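Local coordinates for toll-like receptor 6, Variable lymphocyte receptor B (Mus musculus, PDB 3A79), which probably senses bacterial lipopeptides in innate immunity as a partner of TLR2, its leucine-rich-repeat ectodomain being fused here to part of a hagfish variable lymphocyte receptor, at residues 224-229 with 255-260; 282-287 with 308-313. All blocks are in the same frame, centred on the assembly; numbering follows the deposited sequence.

Interaction 1 of 2, residues 224-229 with 255-260. With NAG (2-acetamido-2-deoxy-beta-D-glucopyranose), chain F.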
loop_
_atom_site.group_PDB
_atom_site.type_symbol
_atom_site.label_atom_id
_atom_site.label_comp_id
_atom_site.label_asym_id
_atom_site.label_seq_id
_atom_site.Cartn_x
_atom_site.Cartn_y
_atom_site.Cartn_z
ATOM N N GLN B 224 8.128 14.189 -32.550
ATOM C CA GLN B 224 7.075 13.686 -31.687
ATOM C C GLN B 224 5.911 13.058 -32.436
ATOM O O GLN B 224 5.274 13.708 -33.268
ATOM C CB GLN B 224 6.580 14.790 -30.780
ATOM C CG GLN B 224 5.870 14.248 -29.587
ATOM C CD GLN B 224 4.953 15.259 -28.992
ATOM O OE1 GLN B 224 5.250 16.458 -29.022
ATOM N NE2 GLN B 224 3.812 14.796 -28.463
ATOM N N LEU B 225 5.643 11.790 -32.127
ATOM C CA LEU B 225 4.612 11.030 -32.824
ATOM C C LEU B 225 3.499 10.670 -31.864
ATOM O O LEU B 225 3.768 10.262 -30.737
ATOM C CB LEU B 225 5.165 9.725 -33.416
ATOM C CG LEU B 225 6.558 9.570 -34.021
ATOM C CD1 LEU B 225 6.581 8.294 -34.828
ATOM C CD2 LEU B 225 6.944 10.745 -34.885
ATOM N N SER B 226 2.258 10.780 -32.334
ATOM C CA SER B 226 1.081 10.493 -31.521
ATOM C C SER B 226 0.103 9.543 -32.216
ATOM O O SER B 226 -0.143 9.666 -33.412
ATOM C CB SER B 226 0.374 11.794 -31.164
ATOM O OG SER B 226 1.242 12.663 -30.452
ATOM N N ASN B 227 -0.456 8.610 -31.446
ATOM C CA ASN B 227 -1.375 7.593 -31.959
ATOM C C ASN B 227 -0.645 6.512 -32.760
ATOM O O ASN B 227 -0.766 6.426 -33.984
ATOM C CB ASN B 227 -2.494 8.215 -32.803
ATOM C CG ASN B 227 -3.323 9.254 -32.036
ATOM O OD1 ASN B 227 -3.216 9.400 -30.814
ATOM N ND2 ASN B 227 -4.160 9.981 -32.770
ATOM N N ILE B 228 0.109 5.679 -32.055
ATOM C CA ILE B 228 0.876 4.619 -32.684
ATOM C C ILE B 228 0.373 3.262 -32.221
ATOM O O ILE B 228 0.582 2.881 -31.070
ATOM C CB ILE B 228 2.351 4.735 -32.304
ATOM C CG1 ILE B 228 2.818 6.176 -32.482
ATOM C CG2 ILE B 228 3.203 3.755 -33.127
ATOM C CD1 ILE B 228 4.150 6.448 -31.849
ATOM N N LYS B 229 -0.282 2.533 -33.119
ATOM C CA LYS B 229 -0.799 1.205 -32.799
ATOM C C LYS B 229 -0.067 0.143 -33.608
ATOM O O LYS B 229 -0.169 0.114 -34.833
ATOM C CB LYS B 229 -2.291 1.138 -33.104
ATOM C CG LYS B 229 -2.948 -0.206 -32.840
ATOM C CD LYS B 229 -4.417 -0.141 -33.250
ATOM C CE LYS B 229 -5.240 -1.314 -32.740
ATOM N NZ LYS B 229 -6.686 -0.937 -32.659
ATOM N N THR B 255 9.706 11.637 -28.779
ATOM C CA THR B 255 8.579 11.381 -27.906
ATOM C C THR B 255 7.490 10.568 -28.597
ATOM O O THR B 255 6.949 10.972 -29.630
ATOM C CB THR B 255 7.996 12.674 -27.397
ATOM O OG1 THR B 255 8.973 13.327 -26.582
ATOM C CG2 THR B 255 6.752 12.406 -26.575
ATOM N N LEU B 256 7.192 9.410 -28.014
ATOM C CA LEU B 256 6.109 8.548 -28.466
ATOM C C LEU B 256 4.884 8.718 -27.545
ATOM O O LEU B 256 5.000 8.549 -26.343
ATOM C CB LEU B 256 6.600 7.095 -28.471
ATOM C CG LEU B 256 7.234 6.544 -29.763
ATOM C CD1 LEU B 256 7.940 7.622 -30.575
ATOM C CD2 LEU B 256 8.163 5.339 -29.502
ATOM N N GLN B 257 3.724 9.069 -28.100
ATOM C CA GLN B 257 2.498 9.265 -27.305
ATOM C C GLN B 257 1.389 8.327 -27.731
ATOM O O GLN B 257 1.119 8.171 -28.919
ATOM C CB GLN B 257 1.977 10.689 -27.434
ATOM C CG GLN B 257 2.127 11.534 -26.208
ATOM C CD GLN B 257 1.590 12.935 -26.426
ATOM O OE1 GLN B 257 2.353 13.901 -26.452
ATOM N NE2 GLN B 257 0.270 13.054 -26.598
ATOM N N HIS B 258 0.739 7.701 -26.761
ATOM C CA HIS B 258 -0.345 6.773 -27.064
ATOM C C HIS B 258 0.035 5.546 -27.913
ATOM O O HIS B 258 -0.717 5.145 -28.796
ATOM C CB HIS B 258 -1.477 7.551 -27.713
ATOM C CG HIS B 258 -1.730 8.868 -27.053
ATOM N ND1 HIS B 258 -1.556 10.073 -27.699
ATOM C CD2 HIS B 258 -2.105 9.170 -25.788
ATOM C CE1 HIS B 258 -1.831 11.060 -26.866
ATOM N NE2 HIS B 258 -2.166 10.539 -25.701
ATOM N N ILE B 259 1.186 4.940 -27.620
ATOM C CA ILE B 259 1.643 3.740 -28.323
ATOM C C ILE B 259 1.047 2.491 -27.708
ATOM O O ILE B 259 1.320 2.173 -26.559
ATOM C CB ILE B 259 3.165 3.560 -28.212
ATOM C CG1 ILE B 259 3.854 4.907 -28.061
ATOM C CG2 ILE B 259 3.719 2.793 -29.385
ATOM C CD1 ILE B 259 3.836 5.412 -26.648
ATOM N N GLU B 260 0.236 1.777 -28.472
ATOM C CA GLU B 260 -0.184 0.450 -28.069
ATOM C C GLU B 260 0.605 -0.510 -28.908
ATOM O O GLU B 260 0.543 -0.454 -30.132
ATOM C CB GLU B 260 -1.658 0.230 -28.355
ATOM C CG GLU B 260 -1.986 -1.234 -28.546
ATOM C CD GLU B 260 -3.292 -1.448 -29.272
ATOM O OE1 GLU B 260 -3.362 -2.397 -30.094
ATOM O OE2 GLU B 260 -4.234 -0.662 -29.023
HETATM C C1 NAG F . -3.855 6.277 -24.390
HETATM C C2 NAG F . -4.868 7.430 -24.399
HETATM C C3 NAG F . -6.201 7.107 -25.059
HETATM C C4 NAG F . -6.101 6.139 -26.241
HETATM C C5 NAG F . -5.016 5.074 -26.108
HETATM C C6 NAG F . -4.803 4.402 -27.463
HETATM C C7 NAG F . -4.819 9.124 -22.612
HETATM C C8 NAG F . -4.346 9.219 -21.193
HETATM N N2 NAG F . -5.147 7.895 -23.048
HETATM O O3 NAG F . -6.735 8.330 -25.521
HETATM O O4 NAG F . -7.363 5.519 -26.433
HETATM O O5 NAG F . -3.794 5.614 -25.642
HETATM O O6 NAG F . -3.825 3.387 -27.379
HETATM O O7 NAG F . -4.881 10.155 -23.288
#
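Ser226 CB lies at the edge of the His258 imidazole, near the ring plane and 4.3 Å from His258 ND1, while Gln257 CG from its own strand sits over one face, offset toward the rim. Asn227 OD1 and C2 of the chain F NAG both approach obliquely, the sugar carbon 3.5 Å from His258 CD2. This is the parallel sheet of a leucine-rich-repeat solenoid, in the Toll-like receptor 6 part of the fusion. With an alanine in place of His258, the ring's contacts with Ser226 and the sugar would vanish, and the glycan would probably be freer to turn about its attachment.

Asn227 ND2 is hydrogen-bonded to Phe203 O on strand 198-203. On the face that looks inward, Ile228 crosses Leu256 at about a right angle, CD1 lying 3.7 Å from Leu256 CG, and Leu225 packs on Leu238 and Leu242 of helix 235-246. Lys229 and Glu260 run side by side with extended chains, their charged atoms 4.4 Å apart (NZ to OE2), too far for a salt bridge. The backbones are stitched together by bonds such as Leu225 N to Thr255 O, 2.9 Å long with an N-H...O angle of 161°.

Interaction 2 of 2, residues 282-287 with 308-313. With NAG (2-acetamido-2-deoxy-beta-D-glucopyranose), chain F; NAG (2-acetamido-2-deoxy-beta-D-glucopyranose), chain G; NAG (2-acetamido-2-deoxy-beta-D-glucopyranose), chain C.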
loop_
_atom_site.group_PDB
_atom_site.type_symbol
_atom_site.label_atom_id
_atom_site.label_comp_id
_atom_site.label_asym_id
_atom_site.label_seq_id
_atom_site.Cartn_x
_atom_site.Cartn_y
_atom_site.Cartn_z
ATOM N N ASN B 282 11.279 9.693 -24.782
ATOM C CA ASN B 282 10.117 9.774 -23.890
ATOM C C ASN B 282 8.918 9.018 -24.431
ATOM O O ASN B 282 8.587 9.124 -25.610
ATOM C CB ASN B 282 9.713 11.226 -23.655
ATOM C CG ASN B 282 10.886 12.105 -23.302
ATOM O OD1 ASN B 282 11.385 12.067 -22.181
ATOM N ND2 ASN B 282 11.338 12.909 -24.261
ATOM N N ILE B 283 8.265 8.260 -23.564
ATOM C CA ILE B 283 7.077 7.511 -23.955
ATOM C C ILE B 283 5.926 7.812 -22.992
ATOM O O ILE B 283 6.094 7.755 -21.779
ATOM C CB ILE B 283 7.377 5.994 -24.020
ATOM C CG1 ILE B 283 8.443 5.717 -25.074
ATOM C CG2 ILE B 283 6.118 5.202 -24.305
ATOM C CD1 ILE B 283 9.099 4.364 -24.939
ATOM N N TYR B 284 4.766 8.149 -23.543
ATOM C CA TYR B 284 3.595 8.548 -22.760
ATOM C C TYR B 284 2.399 7.667 -23.095
ATOM O O TYR B 284 2.041 7.531 -24.255
ATOM C CB TYR B 284 3.232 9.997 -23.075
ATOM C CG TYR B 284 4.080 11.038 -22.378
ATOM C CD1 TYR B 284 3.816 11.400 -21.062
ATOM C CD2 TYR B 284 5.128 11.681 -23.038
ATOM C CE1 TYR B 284 4.580 12.362 -20.411
ATOM C CE2 TYR B 284 5.899 12.648 -22.393
ATOM C CZ TYR B 284 5.617 12.981 -21.078
ATOM O OH TYR B 284 6.361 13.931 -20.415
ATOM N N ASN B 285 1.768 7.078 -22.085
ATOM C CA ASN B 285 0.575 6.259 -22.318
ATOM C C ASN B 285 0.902 5.075 -23.243
ATOM O O ASN B 285 0.333 4.912 -24.320
ATOM C CB ASN B 285 -0.578 7.151 -22.826
ATOM C CG ASN B 285 -1.839 6.386 -23.191
ATOM O OD1 ASN B 285 -2.122 5.304 -22.664
ATOM N ND2 ASN B 285 -2.626 6.982 -24.099
ATOM N N LEU B 286 1.835 4.248 -22.781
ATOM C CA LEU B 286 2.178 2.976 -23.410
ATOM C C LEU B 286 1.221 1.843 -23.002
ATOM O O LEU B 286 0.818 1.757 -21.841
ATOM C CB LEU B 286 3.616 2.598 -23.032
ATOM C CG LEU B 286 4.136 1.201 -23.359
ATOM C CD1 LEU B 286 4.304 1.065 -24.846
ATOM C CD2 LEU B 286 5.450 0.969 -22.655
ATOM N N THR B 287 0.876 0.974 -23.956
ATOM C CA THR B 287 0.029 -0.202 -23.698
ATOM C C THR B 287 0.662 -1.502 -24.224
ATOM O O THR B 287 0.577 -1.789 -25.414
ATOM C CB THR B 287 -1.377 -0.045 -24.340
ATOM O OG1 THR B 287 -1.947 1.216 -23.978
ATOM C CG2 THR B 287 -2.300 -1.147 -23.899
ATOM N N MET B 308 12.400 7.745 -20.469
ATOM C CA MET B 308 11.376 8.208 -19.551
ATOM C C MET B 308 10.017 7.671 -19.982
ATOM O O MET B 308 9.487 8.066 -21.020
ATOM C CB MET B 308 11.338 9.729 -19.529
ATOM C CG MET B 308 10.654 10.297 -18.305
ATOM S SD MET B 308 9.278 11.394 -18.670
ATOM C CE MET B 308 8.065 10.186 -19.149
ATOM N N ILE B 309 9.461 6.763 -19.185
ATOM C CA ILE B 309 8.165 6.168 -19.480
ATOM C C ILE B 309 7.152 6.570 -18.412
ATOM O O ILE B 309 7.443 6.505 -17.217
ATOM C CB ILE B 309 8.265 4.638 -19.560
ATOM C CG1 ILE B 309 9.446 4.238 -20.440
ATOM C CG2 ILE B 309 7.001 4.056 -20.130
ATOM C CD1 ILE B 309 9.400 2.803 -20.905
ATOM N N GLU B 310 5.967 6.998 -18.844
ATOM C CA GLU B 310 4.936 7.452 -17.917
ATOM C C GLU B 310 3.553 7.021 -18.344
ATOM O O GLU B 310 3.124 7.293 -19.459
ATOM C CB GLU B 310 4.958 8.976 -17.743
ATOM C CG GLU B 310 4.250 9.442 -16.469
ATOM C CD GLU B 310 4.142 10.960 -16.336
ATOM O OE1 GLU B 310 5.113 11.683 -16.676
ATOM O OE2 GLU B 310 3.076 11.425 -15.870
ATOM N N HIS B 311 2.848 6.371 -17.429
ATOM C CA HIS B 311 1.491 5.894 -17.677
ATOM C C HIS B 311 1.510 4.660 -18.548
ATOM O O HIS B 311 1.480 4.755 -19.769
ATOM C CB HIS B 311 0.618 6.967 -18.325
ATOM C CG HIS B 311 -0.836 6.618 -18.335
ATOM N ND1 HIS B 311 -1.498 6.172 -17.212
ATOM C CD2 HIS B 311 -1.754 6.635 -19.328
ATOM C CE1 HIS B 311 -2.759 5.930 -17.513
ATOM N NE2 HIS B 311 -2.942 6.206 -18.791
ATOM N N VAL B 312 1.553 3.498 -17.917
ATOM C CA VAL B 312 1.678 2.262 -18.656
ATOM C C VAL B 312 0.524 1.353 -18.315
ATOM O O VAL B 312 0.377 0.940 -17.168
ATOM C CB VAL B 312 2.986 1.548 -18.321
ATOM C CG1 VAL B 312 3.077 0.244 -19.090
ATOM C CG2 VAL B 312 4.166 2.451 -18.634
ATOM N N LYS B 313 -0.310 1.065 -19.309
ATOM C CA LYS B 313 -1.391 0.103 -19.146
ATOM C C LYS B 313 -0.795 -1.248 -19.661
ATOM O O LYS B 313 -0.089 -1.268 -20.667
ATOM C CB LYS B 313 -2.721 0.591 -19.850
ATOM C CG LYS B 313 -3.006 2.207 -19.923
ATOM C CD LYS B 313 -4.519 2.703 -20.252
ATOM C CE LYS B 313 -4.733 4.305 -20.300
ATOM N NZ LYS B 313 -6.141 5.038 -20.344
HETATM C C1 NAG F . -3.855 6.277 -24.390
HETATM C C2 NAG F . -4.868 7.430 -24.399
HETATM C C3 NAG F . -6.201 7.107 -25.059
HETATM C C4 NAG F . -6.101 6.139 -26.241
HETATM C C5 NAG F . -5.016 5.074 -26.108
HETATM C C6 NAG F . -4.803 4.402 -27.463
HETATM C C7 NAG F . -4.819 9.124 -22.612
HETATM C C8 NAG F . -4.346 9.219 -21.193
HETATM N N2 NAG F . -5.147 7.895 -23.048
HETATM O O3 NAG F . -6.735 8.330 -25.521
HETATM O O4 NAG F . -7.363 5.519 -26.433
HETATM O O5 NAG F . -3.794 5.614 -25.642
HETATM O O6 NAG F . -3.825 3.387 -27.379
HETATM O O7 NAG F . -4.881 10.155 -23.288
HETATM C C1 NAG G . 5.454 14.098 -13.440
HETATM C C2 NAG G . 3.947 13.895 -13.209
HETATM C C3 NAG G . 3.108 14.562 -14.287
HETATM C C4 NAG G . 3.502 16.030 -14.398
HETATM C C5 NAG G . 4.985 16.099 -14.754
HETATM C C6 NAG G . 5.491 17.534 -14.804
HETATM C C7 NAG G . 3.191 11.982 -11.926
HETATM C C8 NAG G . 2.635 10.579 -11.968
HETATM N N2 NAG G . 3.558 12.503 -13.096
HETATM O O3 NAG G . 1.729 14.361 -14.040
HETATM O O4 NAG G . 2.699 16.671 -15.373
HETATM O O5 NAG G . 5.784 15.423 -13.805
HETATM O O6 NAG G . 5.518 18.065 -13.496
HETATM O O7 NAG G . 3.311 12.601 -10.856
HETATM C C1 NAG C . 9.661 11.515 -11.454
HETATM C C2 NAG C . 9.833 13.028 -11.607
HETATM C C3 NAG C . 8.516 13.805 -11.685
HETATM C C4 NAG C . 7.442 13.118 -12.532
HETATM C C5 NAG C . 7.416 11.614 -12.265
HETATM C C6 NAG C . 6.519 10.914 -13.270
HETATM C C7 NAG C . 11.819 14.084 -10.647
HETATM C C8 NAG C . 12.433 14.693 -9.415
HETATM N N2 NAG C . 10.602 13.551 -10.492
HETATM O O3 NAG C . 8.754 15.117 -12.165
HETATM O O4 NAG C . 6.190 13.737 -12.247
HETATM O O5 NAG C . 8.704 11.046 -12.376
HETATM O O6 NAG C . 6.857 11.372 -14.560
HETATM O O7 NAG C . 12.430 14.089 -11.721
#
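Strands 282-284 and 308-313 run parallel, 8° apart in direction, and Ile283 is bonded through both its backbone N and O: N donates to Met308 O and O accepts from Glu310 N. Further along, Asn285 N reaches Glu310 O and Lys313 N reaches Leu286 O, while Leu286 N to His311 O is weak.

Among the side chains, Met308 bends at its second and third torsions, which brings its CE over one face of the Tyr284 ring, 4.2 Å from Tyr284 CZ and offset toward the rim. The sulfur stands obliquely, 5.4 Å from SD to the Tyr284 ring centroid, a Met-aromatic contact. Glu310 extends past the same ring, with OE1 3.8 Å from Tyr284 CE1 and the carboxylate plane turned 55° from the ring. Its two oxygens then divide between two sugars: OE1 accepts from O6 of the chain C NAG at 2.8 Å, and OE2 from N2 of the chain G NAG at 3.0 Å.

In this leucine-rich-repeat solenoid of the Toll-like receptor 6 part, the opposite face turns inward. There Ile283 and Ile309 meet through their CD1 methyls, and Leu286 CD2 touches both Ile309 CG2 and Val312 CG1.

At the corner of the first strand, Asn285 is glycosylated, ND2 bonded to C1 of the chain F NAG. With CG anti to the backbone N (chi1 176°), the amide reaches out past His311, whose ring receives Asn285 CB at its edge, in plane, 3.7 Å from CD2. His311 ND1 is hydrogen-bonded to Asp340 OD2, which fixes the turn of the ring. Lys313 also approaches this amide, its CE 3.7 Å from Asn285 OD1.

The two contacts follow one another along the chain, interaction 1 closing before interaction 2 opens, and their centres lie 9 Å apart. Strands 222-229, 252-261, 278-288 and 306-314 stand side by side in that order in the parallel sheet of the solenoid, so each contact joins one successive pair. The middle pair is joined as well: Leu256 N to Asn282 O and His258 N to Tyr284 O, each 2.8 Å, are probable hydrogen bonds. The chain F sugar attached in interaction 2 also rests against interaction 1, one glycan thus spanning neighbouring strands. Helix 235-246 connects the strands of interaction 1, whereas no helix intervenes between those of interaction 2.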